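Local structure of amino acid ABC transporter, periplasmic amino acid-binding protein (Brucella ovis, 4Z9N) at residues 20-25 with 80-85. The protein probably captures glutathione in the periplasm and delivers it to an ABC transporter for uptake, as a family 3 solute-binding protein. Residues are numbered along the deposited sequence; the frame is centred on the assembly and turned at random.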
loop_
_atom_site.group_PDB
_atom_site.type_symbol
_atom_site.label_atom_id
_atom_site.label_comp_id
_atom_site.label_asym_id
_atom_site.label_seq_id
_atom_site.Cartn_x
_atom_site.Cartn_y
_atom_site.Cartn_z
ATOM N N PHE D 20 12.164 25.363 -5.614
ATOM C CA PHE D 20 11.276 25.084 -4.496
ATOM C C PHE D 20 10.192 24.130 -4.967
ATOM O O PHE D 20 10.024 23.914 -6.171
ATOM C CB PHE D 20 10.654 26.376 -3.955
ATOM C CG PHE D 20 9.787 27.084 -4.950
ATOM C CD1 PHE D 20 8.436 26.791 -5.045
ATOM C CD2 PHE D 20 10.318 28.044 -5.791
ATOM C CE1 PHE D 20 7.635 27.433 -5.966
ATOM C CE2 PHE D 20 9.514 28.699 -6.717
ATOM C CZ PHE D 20 8.175 28.395 -6.800
ATOM N N LEU D 21 9.440 23.596 -4.014
ATOM C CA LEU D 21 8.335 22.691 -4.290
ATOM C C LEU D 21 6.997 23.426 -4.115
ATOM O O LEU D 21 6.794 24.107 -3.113
ATOM C CB LEU D 21 8.436 21.484 -3.353
ATOM C CG LEU D 21 7.332 20.424 -3.330
ATOM C CD1 LEU D 21 7.316 19.616 -4.616
ATOM C CD2 LEU D 21 7.515 19.498 -2.133
ATOM N N GLN D 22 6.100 23.321 -5.092
ATOM C CA GLN D 22 4.778 23.943 -4.967
ATOM C C GLN D 22 3.766 22.885 -4.524
ATOM O O GLN D 22 3.517 21.943 -5.263
ATOM C CB GLN D 22 4.344 24.567 -6.299
ATOM C CG GLN D 22 3.117 25.488 -6.243
ATOM C CD GLN D 22 3.396 26.816 -5.557
ATOM O OE1 GLN D 22 4.392 27.486 -5.853
ATOM N NE2 GLN D 22 2.495 27.227 -4.674
ATOM N N CYS D 23 3.176 23.044 -3.338
ATOM C CA CYS D 23 2.274 22.014 -2.783
ATOM C C CYS D 23 0.823 22.445 -2.602
ATOM O O CYS D 23 0.544 23.534 -2.083
ATOM C CB CYS D 23 2.793 21.557 -1.424
ATOM S SG CYS D 23 4.421 20.814 -1.480
ATOM N N GLY D 24 -0.106 21.585 -3.003
ATOM C CA GLY D 24 -1.502 21.823 -2.692
ATOM C C GLY D 24 -1.853 21.318 -1.299
ATOM O O GLY D 24 -1.675 20.128 -1.003
ATOM N N VAL D 25 -2.356 22.208 -0.442
ATOM C CA VAL D 25 -2.696 21.847 0.936
ATOM C C VAL D 25 -4.079 22.369 1.310
ATOM O O VAL D 25 -4.757 22.999 0.498
ATOM C CB VAL D 25 -1.633 22.353 1.939
ATOM C CG1 VAL D 25 -0.268 21.732 1.643
ATOM C CG2 VAL D 25 -1.524 23.870 1.905
ATOM N N GLY D 80 -1.176 21.655 -13.304
ATOM C CA GLY D 80 0.236 21.892 -13.079
ATOM C C GLY D 80 0.511 23.017 -12.098
ATOM O O GLY D 80 1.670 23.348 -11.833
ATOM N N GLU D 81 -0.547 23.609 -11.546
ATOM C CA GLU D 81 -0.358 24.732 -10.635
ATOM C C GLU D 81 0.375 24.253 -9.378
ATOM O O GLU D 81 1.203 24.983 -8.832
ATOM C CB GLU D 81 -1.688 25.390 -10.264
ATOM C CG GLU D 81 -1.581 26.370 -9.086
ATOM C CD GLU D 81 -2.901 27.041 -8.725
ATOM O OE1 GLU D 81 -2.902 27.868 -7.781
ATOM O OE2 GLU D 81 -3.925 26.740 -9.378
ATOM N N VAL D 82 0.074 23.033 -8.928
ATOM C CA VAL D 82 0.855 22.427 -7.847
ATOM C C VAL D 82 1.531 21.164 -8.356
ATOM O O VAL D 82 1.045 20.510 -9.284
ATOM C CB VAL D 82 0.002 22.117 -6.577
ATOM C CG1 VAL D 82 -0.625 23.397 -6.031
ATOM C CG2 VAL D 82 -1.063 21.043 -6.854
ATOM N N ASP D 83 2.652 20.833 -7.726
ATOM C CA ASP D 83 3.464 19.679 -8.092
ATOM C C ASP D 83 2.978 18.402 -7.402
ATOM O O ASP D 83 3.194 17.301 -7.903
ATOM C CB ASP D 83 4.932 19.939 -7.725
ATOM C CG ASP D 83 5.479 21.203 -8.370
ATOM O OD1 ASP D 83 5.303 21.380 -9.593
ATOM O OD2 ASP D 83 6.077 22.027 -7.648
ATOM N N VAL D 84 2.339 18.560 -6.247
ATOM C CA VAL D 84 1.854 17.439 -5.439
ATOM C C VAL D 84 0.690 17.937 -4.584
ATOM O O VAL D 84 0.623 19.121 -4.233
ATOM C CB VAL D 84 2.989 16.832 -4.550
ATOM C CG1 VAL D 84 3.519 17.863 -3.557
ATOM C CG2 VAL D 84 2.531 15.543 -3.829
ATOM N N LEU D 85 -0.238 17.036 -4.285
ATOM C CA LEU D 85 -1.384 17.342 -3.442
ATOM C C LEU D 85 -1.336 16.463 -2.209
ATOM O O LEU D 85 -1.436 15.246 -2.313
ATOM C CB LEU D 85 -2.696 17.121 -4.200
ATOM C CG LEU D 85 -3.984 17.337 -3.411
ATOM C CD1 LEU D 85 -4.202 18.838 -3.101
ATOM C CD2 LEU D 85 -5.185 16.783 -4.209
#
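Asp-83 OD2 is gripped by two groups: the backbone N of Gln-22 reaches it at 2.9 Å, and Lys-18, at the end of helix 11-18, forms a salt bridge to the same oxygen. The amide meets OD2 on its anti side, 22° out of the carboxylate plane. With CG turned beside its own backbone N (chi1 -56°), Asp-83 offers its carboxylate and its N-H to the same residue, Gln-22, since its N also donates to Gln-22 O at 2.8 Å. The two bonds clamp Gln-22 at its N and O, one through a side chain and one through the backbone, where the incoming chain is not yet a regular strand. Parallel pairing takes over at Gly-24, whose N donates to Val-84 O in a nearly straight bond (2.8 Å, 171° at the hydrogen), while its backbone also bonds Ile-86. Strand 21-25 is the central strand of the parallel sheet, between 63-67 and 84-85, the 2-1-3 order of an alpha/beta lobe in periplasmic binding proteins, with glutathione about 8 Å from the side chain of Leu-85. On the face turned to helix 44-57, Cys-23 SG lies 3.7 Å from Val-84 CG1. Leu-21 and Asp-83 run past one another in opposite senses, Leu-21 CD1 3.9 Å from Asp-83 CB. On the Leu-85 side of the sheet, Leu-85 CD1 packs against Gly-24 O, and Val-82, in the loop before the strand, brings CG1 within 3.6 Å of Gly-24 N; both side chains also touch Leu-77 of helix 73-78. The bent chain of Gln-22 passes its CG by Glu-81 O and carries NE2 on to a hydrogen bond with Thr-66 OG1.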